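Local atomic coordinates of uncharacterized protein (PDB entry 4FS7), a protein that is of unknown function but, as an extracellular leucine-rich repeat protein of the BspA type, probably binds other proteins. Residues V20-L25 against V60-A65; G223-S228 against V248-T253; L271-S276 against P289-Y294. One frame throughout, in Å; residues are numbered along the deposited sequence.

Contact 1. Residues V20-L25 against V60-A65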
# COMPACT_ATOMS: atom_id res chain seq x y z
N VAL A 20 -25.89 -31.33 5.05
CA VAL A 20 -26.50 -30.04 4.84
C VAL A 20 -25.48 -28.92 5.04
O VAL A 20 -24.43 -29.11 5.70
CB VAL A 20 -27.73 -29.78 5.75
CG1 VAL A 20 -28.91 -30.74 5.41
CG2 VAL A 20 -27.35 -29.89 7.21
N GLU A 21 -25.82 -27.79 4.44
CA GLU A 21 -25.10 -26.52 4.65
C GLU A 21 -26.01 -25.58 5.42
O GLU A 21 -27.23 -25.53 5.22
CB GLU A 21 -24.65 -25.86 3.31
CG GLU A 21 -25.84 -25.28 2.49
CD GLU A 21 -25.51 -24.52 1.18
OE1 GLU A 21 -24.37 -24.17 0.91
OE2 GLU A 21 -26.47 -24.27 0.42
N VAL A 22 -25.44 -24.78 6.31
CA VAL A 22 -26.15 -23.66 6.91
C VAL A 22 -26.37 -22.60 5.84
O VAL A 22 -25.43 -22.18 5.17
CB VAL A 22 -25.31 -23.03 8.03
CG1 VAL A 22 -25.98 -21.74 8.59
CG2 VAL A 22 -25.10 -24.05 9.15
N SER A 23 -27.62 -22.23 5.63
CA SER A 23 -27.95 -21.27 4.60
C SER A 23 -28.39 -19.92 5.13
O SER A 23 -28.57 -18.99 4.33
CB SER A 23 -28.96 -21.86 3.64
OG SER A 23 -30.16 -22.10 4.31
N GLY A 24 -28.52 -19.75 6.43
CA GLY A 24 -28.95 -18.48 6.98
C GLY A 24 -29.59 -18.63 8.33
O GLY A 24 -29.54 -19.70 8.96
N LEU A 25 -30.22 -17.55 8.77
CA LEU A 25 -31.01 -17.49 9.98
C LEU A 25 -32.48 -17.31 9.64
O LEU A 25 -32.82 -16.75 8.62
CB LEU A 25 -30.61 -16.30 10.85
CG LEU A 25 -29.26 -16.41 11.54
CD1 LEU A 25 -28.94 -15.12 12.26
CD2 LEU A 25 -29.27 -17.59 12.50
N VAL A 60 -21.97 -29.75 7.55
CA VAL A 60 -20.60 -29.81 7.10
C VAL A 60 -20.07 -28.56 6.43
O VAL A 60 -18.89 -28.49 6.12
CB VAL A 60 -20.35 -31.04 6.20
CG1 VAL A 60 -20.74 -32.31 6.96
CG2 VAL A 60 -21.10 -30.93 4.87
N SER A 61 -20.92 -27.56 6.24
CA SER A 61 -20.48 -26.34 5.57
C SER A 61 -21.40 -25.20 5.97
O SER A 61 -22.54 -25.38 6.42
CB SER A 61 -20.40 -26.49 4.06
OG SER A 61 -21.64 -26.78 3.51
N ILE A 62 -20.89 -23.98 5.74
CA ILE A 62 -21.67 -22.75 5.79
C ILE A 62 -21.73 -22.24 4.37
O ILE A 62 -20.71 -22.12 3.69
CB ILE A 62 -21.09 -21.72 6.79
CG1 ILE A 62 -21.17 -22.29 8.22
CG2 ILE A 62 -21.85 -20.38 6.69
CD1 ILE A 62 -20.46 -21.49 9.20
N GLY A 63 -22.95 -21.97 3.91
CA GLY A 63 -23.15 -21.61 2.53
C GLY A 63 -22.67 -20.21 2.14
O GLY A 63 -22.48 -19.34 2.97
N TYR A 64 -22.55 -20.05 0.83
CA TYR A 64 -22.31 -18.75 0.22
C TYR A 64 -23.26 -17.69 0.79
O TYR A 64 -24.48 -17.86 0.78
CB TYR A 64 -22.51 -18.90 -1.28
CG TYR A 64 -22.29 -17.66 -2.11
CD1 TYR A 64 -23.33 -16.76 -2.32
CD2 TYR A 64 -21.06 -17.40 -2.69
CE1 TYR A 64 -23.12 -15.60 -3.11
CE2 TYR A 64 -20.84 -16.25 -3.48
CZ TYR A 64 -21.87 -15.37 -3.66
OH TYR A 64 -21.67 -14.22 -4.45
N ALA A 65 -22.69 -16.58 1.25
CA ALA A 65 -23.45 -15.46 1.77
C ALA A 65 -24.49 -15.83 2.84
O ALA A 65 -25.45 -15.11 3.04
CB ALA A 65 -24.10 -14.64 0.62
O HOH W 1 -23.42 -22.37 -0.83
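Residues 20-22 and 60-62 run as neighbouring parallel beta strands in the mixed sheet near the N-terminal end of the chain. Strands 19-25 and 55-62 lie side by side here, their short axes 4.6 Å apart and 19° from parallel, and strand 9-13 flanks 19-25 on its other edge in antiparallel sense. Three backbone bonds hold the pair: Val60 N to Val20 O, Val22 N to Ser61 O, and Gly63 N to Val22 O, the last the shortest at 2.8 Å. Val22 lies across from Ile62, and its CB comes 4.2 Å from Ile62 CG1. Branched apolar residues suit this face, because Val22 also packs on Ile9, Tyr11 and Val59 in the sheet. Glu21 and Ser61 project to the other face, where the hydroxyl oxygen Ser61 OG rests 3.2 Å from Glu21 CB. In the conformer described here, one of two for Glu21, chi1 of 70° sets CG between the backbone N and carbonyl carbon, and the extended chain carries the carboxylate along the strand to Gly63. Glycine fits at that position, since a beta carbon would press on Val22 O and, with this conformer, run into Glu21 OE1. The two carboxylate oxygens are used separately: OE2 bonds to Asn12 ND2, so the acid bridges from strand 9-13, across its own strand, to the turn that follows strand 55-62. There Glu21 OE1 lies 3.3 Å from Gly63 CA and accepts a 2.7 Å hydrogen bond from a water, which in turn accepts one from Tyr64 N at 3.0 Å.

Contact 2. Residues G223-S228 against V248-T253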
# COMPACT_ATOMS: atom_id res chain seq x y z
N GLY A 223 5.57 -1.63 -5.73
CA GLY A 223 4.57 -1.19 -6.67
C GLY A 223 4.07 0.24 -6.44
O GLY A 223 4.46 0.96 -5.49
N ASP A 224 3.19 0.65 -7.32
CA ASP A 224 2.66 1.99 -7.32
C ASP A 224 1.98 2.30 -5.98
O ASP A 224 1.21 1.49 -5.48
CB ASP A 224 1.60 2.20 -8.43
CG ASP A 224 2.13 2.06 -9.85
OD1 ASP A 224 3.33 1.89 -10.06
OD2 ASP A 224 1.27 2.14 -10.76
N PHE A 225 2.29 3.45 -5.37
CA PHE A 225 1.71 3.87 -4.12
C PHE A 225 1.94 2.88 -2.96
O PHE A 225 1.26 2.95 -1.95
CB PHE A 225 0.20 4.17 -4.24
CG PHE A 225 -0.14 5.35 -5.09
CD1 PHE A 225 -0.24 6.63 -4.52
CD2 PHE A 225 -0.42 5.21 -6.42
CE1 PHE A 225 -0.57 7.72 -5.30
CE2 PHE A 225 -0.75 6.33 -7.19
CZ PHE A 225 -0.83 7.55 -6.62
N ALA A 226 2.94 1.99 -3.06
CA ALA A 226 3.04 0.92 -2.05
C ALA A 226 3.28 1.38 -0.65
O ALA A 226 2.84 0.71 0.30
CB ALA A 226 4.08 -0.13 -2.46
N LEU A 227 3.99 2.50 -0.51
CA LEU A 227 4.31 3.06 0.79
C LEU A 227 3.77 4.49 0.88
O LEU A 227 4.29 5.30 1.63
CB LEU A 227 5.81 2.98 1.08
CG LEU A 227 6.35 1.57 1.30
CD1 LEU A 227 7.89 1.57 1.31
CD2 LEU A 227 5.80 1.07 2.63
N SER A 228 2.71 4.79 0.15
CA SER A 228 2.14 6.14 0.18
C SER A 228 1.45 6.41 1.49
O SER A 228 0.77 5.55 2.06
CB SER A 228 1.15 6.26 -0.97
OG SER A 228 0.44 7.47 -0.91
N VAL A 248 5.47 5.88 -5.16
CA VAL A 248 5.63 4.89 -4.13
C VAL A 248 5.51 5.49 -2.74
O VAL A 248 5.00 4.84 -1.85
CB VAL A 248 6.93 4.07 -4.28
CG1 VAL A 248 7.14 3.10 -3.12
CG2 VAL A 248 6.97 3.32 -5.61
N PHE A 249 6.05 6.71 -2.56
CA PHE A 249 6.03 7.38 -1.31
C PHE A 249 5.13 8.62 -1.34
O PHE A 249 5.30 9.58 -0.56
CB PHE A 249 7.45 7.77 -0.88
CG PHE A 249 8.33 6.59 -0.66
CD1 PHE A 249 8.34 5.91 0.56
CD2 PHE A 249 9.11 6.09 -1.69
CE1 PHE A 249 9.13 4.79 0.76
CE2 PHE A 249 9.90 5.00 -1.50
CZ PHE A 249 9.90 4.32 -0.29
N TYR A 250 4.12 8.60 -2.18
CA TYR A 250 3.27 9.78 -2.35
C TYR A 250 2.73 10.30 -1.05
O TYR A 250 2.11 9.57 -0.28
CB TYR A 250 2.08 9.42 -3.27
CG TYR A 250 1.23 10.60 -3.61
CD1 TYR A 250 0.26 11.04 -2.72
CD2 TYR A 250 1.43 11.32 -4.76
CE1 TYR A 250 -0.47 12.19 -2.96
CE2 TYR A 250 0.66 12.46 -5.02
CZ TYR A 250 -0.26 12.89 -4.12
OH TYR A 250 -0.94 14.07 -4.43
N GLY A 251 2.93 11.59 -0.78
CA GLY A 251 2.30 12.24 0.32
C GLY A 251 2.76 11.87 1.71
O GLY A 251 2.07 12.16 2.68
N CYS A 252 3.89 11.17 1.83
CA CYS A 252 4.42 10.81 3.16
C CYS A 252 4.82 12.10 3.87
O CYS A 252 5.65 12.80 3.39
CB CYS A 252 5.62 9.89 3.07
SG CYS A 252 5.19 8.22 2.54
N THR A 253 4.22 12.41 4.99
CA THR A 253 4.45 13.69 5.65
C THR A 253 5.55 13.68 6.72
O THR A 253 6.03 14.74 7.13
CB THR A 253 3.13 14.21 6.29
OG1 THR A 253 2.70 13.31 7.30
CG2 THR A 253 2.06 14.40 5.25
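Val248 O sits against the turn formed by residues 225-228 and accepts a hydrogen bond from Leu227 N at 2.9 Å, in the carbonyl plane but bent to 138° at the hydrogen. A second bond comes from a side chain: Ser228 OG donates to Tyr250 O over 2.8 Å, tilted out of that carbonyl's plane. The serine hydroxyl stands anti to its own backbone N (chi1 173°), which carries it across to Tyr250; a small donor suits the place, for Ser228 OG also lies 3.5 Å from Tyr250 CB. On the apolar side Leu227 and Phe249 run alongside each other, with Leu227 CD1 reaching Phe249 CE1 at 3.5 Å. Val248 fills the space next to them, its CG2 3.4 Å from Gly223 O and its CG1 over one face of the Phe249 ring. These are successive coils of a BspA-type leucine-rich repeat solenoid, in which equivalent turns stack; Leu227, Val248 and Phe249, all buried, belong to the shared core. At the outer side Phe225 CE1 touches Tyr250 CB at 3.7 Å, the two rings lying obliquely with planes at 49°. Farther out, Ala226 N closes the type II turn of 223-226 by bonding to Gly223 O, and Asp224 OD1 takes Lys246 N just ahead of the partner segment. Phe225 meets the ring of Tyr202 in the preceding coil, while Phe249 meets that of Phe272 in the following one. Leu227 O, besides approaching Cys252 SG at 3.2 Å, is hydrogen-bonded to Thr230 OG1.

Contact 3. Residues L271-S276 against P289-Y294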
# COMPACT_ATOMS: atom_id res chain seq x y z
N LEU A 271 7.57 9.93 -7.30
CA LEU A 271 7.88 9.08 -6.17
C LEU A 271 7.67 9.75 -4.83
O LEU A 271 7.16 9.12 -3.91
CB LEU A 271 9.31 8.52 -6.20
CG LEU A 271 9.32 6.99 -5.82
CD1 LEU A 271 8.82 6.23 -7.06
CD2 LEU A 271 10.74 6.56 -5.48
N PHE A 272 8.09 11.01 -4.71
CA PHE A 272 8.02 11.77 -3.48
C PHE A 272 7.11 12.97 -3.60
O PHE A 272 7.24 13.96 -2.88
CB PHE A 272 9.41 12.18 -3.00
CG PHE A 272 10.33 11.01 -2.83
CD1 PHE A 272 10.16 10.11 -1.78
CD2 PHE A 272 11.32 10.75 -3.73
CE1 PHE A 272 10.99 9.03 -1.66
CE2 PHE A 272 12.17 9.63 -3.60
CZ PHE A 272 11.95 8.76 -2.56
N TYR A 273 6.12 12.86 -4.49
CA TYR A 273 5.17 13.95 -4.69
C TYR A 273 4.48 14.28 -3.37
O TYR A 273 3.97 13.39 -2.69
CB TYR A 273 4.16 13.48 -5.73
CG TYR A 273 3.33 14.53 -6.46
CD1 TYR A 273 2.43 15.34 -5.83
CD2 TYR A 273 3.44 14.65 -7.86
CE1 TYR A 273 1.69 16.29 -6.54
CE2 TYR A 273 2.67 15.58 -8.55
CZ TYR A 273 1.82 16.38 -7.88
OH TYR A 273 1.06 17.30 -8.58
N ASN A 274 4.46 15.57 -3.01
CA ASN A 274 3.82 16.04 -1.81
C ASN A 274 4.43 15.49 -0.52
O ASN A 274 3.77 15.47 0.52
CB ASN A 274 2.29 15.82 -1.85
CG ASN A 274 1.55 16.89 -2.64
OD1 ASN A 274 2.03 17.99 -2.78
ND2 ASN A 274 0.40 16.56 -3.15
N CYS A 275 5.72 15.12 -0.55
CA CYS A 275 6.44 14.78 0.67
C CYS A 275 6.93 16.09 1.30
O CYS A 275 8.08 16.46 1.20
CB CYS A 275 7.57 13.82 0.39
SG CYS A 275 6.97 12.13 0.03
N SER A 276 6.02 16.74 2.01
CA SER A 276 6.21 18.10 2.49
C SER A 276 7.09 18.24 3.73
O SER A 276 7.43 19.36 4.09
CB SER A 276 4.84 18.73 2.72
OG SER A 276 4.14 17.98 3.70
N PRO A 289 12.84 11.11 -12.65
CA PRO A 289 11.60 11.12 -13.45
C PRO A 289 10.71 12.32 -13.20
O PRO A 289 10.89 13.08 -12.24
CB PRO A 289 10.87 9.84 -12.96
CG PRO A 289 11.89 8.99 -12.39
CD PRO A 289 12.94 9.90 -11.82
N GLU A 290 9.72 12.48 -14.06
CA GLU A 290 8.74 13.53 -13.87
C GLU A 290 8.22 13.59 -12.44
O GLU A 290 7.92 12.55 -11.84
CB GLU A 290 7.58 13.37 -14.88
CG GLU A 290 6.71 12.14 -14.66
CD GLU A 290 5.41 12.12 -15.43
OE1 GLU A 290 5.39 12.63 -16.55
OE2 GLU A 290 4.40 11.57 -14.92
N LYS A 291 8.10 14.80 -11.92
CA LYS A 291 7.39 15.09 -10.70
C LYS A 291 7.96 14.39 -9.49
O LYS A 291 7.28 14.33 -8.45
CB LYS A 291 5.89 14.75 -10.87
CG LYS A 291 5.22 15.46 -12.06
CD LYS A 291 3.89 14.81 -12.46
CE LYS A 291 3.33 15.40 -13.73
NZ LYS A 291 2.16 14.56 -14.16
N THR A 292 9.23 13.96 -9.52
CA THR A 292 9.75 13.16 -8.41
C THR A 292 9.64 13.84 -7.08
O THR A 292 9.28 13.19 -6.07
CB THR A 292 11.24 12.73 -8.69
OG1 THR A 292 11.28 11.91 -9.86
CG2 THR A 292 11.84 11.95 -7.55
N PHE A 293 10.04 15.12 -7.02
CA PHE A 293 10.01 15.88 -5.80
C PHE A 293 9.01 17.01 -5.83
O PHE A 293 9.15 18.05 -5.16
CB PHE A 293 11.43 16.42 -5.47
CG PHE A 293 12.47 15.35 -5.43
CD1 PHE A 293 12.55 14.48 -4.35
CD2 PHE A 293 13.35 15.17 -6.48
CE1 PHE A 293 13.49 13.48 -4.30
CE2 PHE A 293 14.33 14.17 -6.47
CZ PHE A 293 14.37 13.31 -5.37
N TYR A 294 7.93 16.82 -6.60
CA TYR A 294 6.91 17.88 -6.70
C TYR A 294 6.38 18.25 -5.33
O TYR A 294 5.95 17.36 -4.57
CB TYR A 294 5.71 17.39 -7.57
CG TYR A 294 4.82 18.54 -8.01
CD1 TYR A 294 3.94 19.13 -7.15
CD2 TYR A 294 4.94 19.07 -9.30
CE1 TYR A 294 3.24 20.28 -7.52
CE2 TYR A 294 4.21 20.17 -9.71
CZ TYR A 294 3.37 20.79 -8.81
OH TYR A 294 2.69 21.95 -9.12
O HOH W 2 9.71 9.70 -9.25
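Two tyrosines of adjoining coils, Tyr273 and Tyr294, lie one over the other as an offset stack, their ring centroids 4.6 Å apart and their planes only 12° from parallel. The slide is such that Tyr294 CB, rather than its ring centre, sits above the Tyr273 ring, a CH-pi contact of 3.7 Å to the centroid, while Tyr273 OH lies over the face of the Tyr294 ring. Tyr273 leaves the backbone with CG anti to N (chi1 -161°), Tyr294 likewise, and this shared torsion sends the rings the same way and nearly flat on each other. Lys291 runs beside the same Tyr273 ring, its CB 3.9 Å from Tyr273 CD2, where a long aliphatic chain can lie along an aromatic while keeping its charge at the far end. An alanine in place of Tyr273 is likely to leave the Tyr294 ring and the Lys291 methylenes without this flat apolar partner. Residues 271-276 and 289-294 are turns of adjoining coils of a BspA-type leucine-rich repeat solenoid, and a like pairing occurs one position earlier: Phe272 CD2 meets Phe293 CE1 at 3.5 Å, with planes at 8° but so far slid that the rings barely overlap. Thr292 CG2 covers one face of the Phe293 ring. The backbones are joined by Phe272 N to Thr292 O and by Asn274 N to Tyr294 O, the latter nearly straight. Tyr294 OH is hydrogen-bonded to Glu317 OE2, two coils beyond Tyr273. Thr292 N reaches Pro289 O from the same face as Thr292 OG1, which donates to Pro289 O at 2.7 Å from above the carbonyl plane and accepts from a water that Leu271 N also holds.

How the contacts relate
Contacts 2 and 3 are neighbouring interfaces of one solenoid, their centres about 10 Å apart, and they join directly. Gly251 N lies 2.8 Å from Tyr273 O and Phe249 N 3.0 Å from Leu271 O, both probable hydrogen bonds, and Tyr250 packs on Tyr273, so the aromatic rows of the two contacts are continuous from coil to coil. Contact 1 stands apart in the N-terminal sheet, with its centre about 41 Å from that of contact 2 and about 50 Å from that of contact 3, and touches neither. It pairs regular strands, whereas residues 223-228, 248-253, 271-276 and 289-294 are stacked turns between the solenoid's short strands.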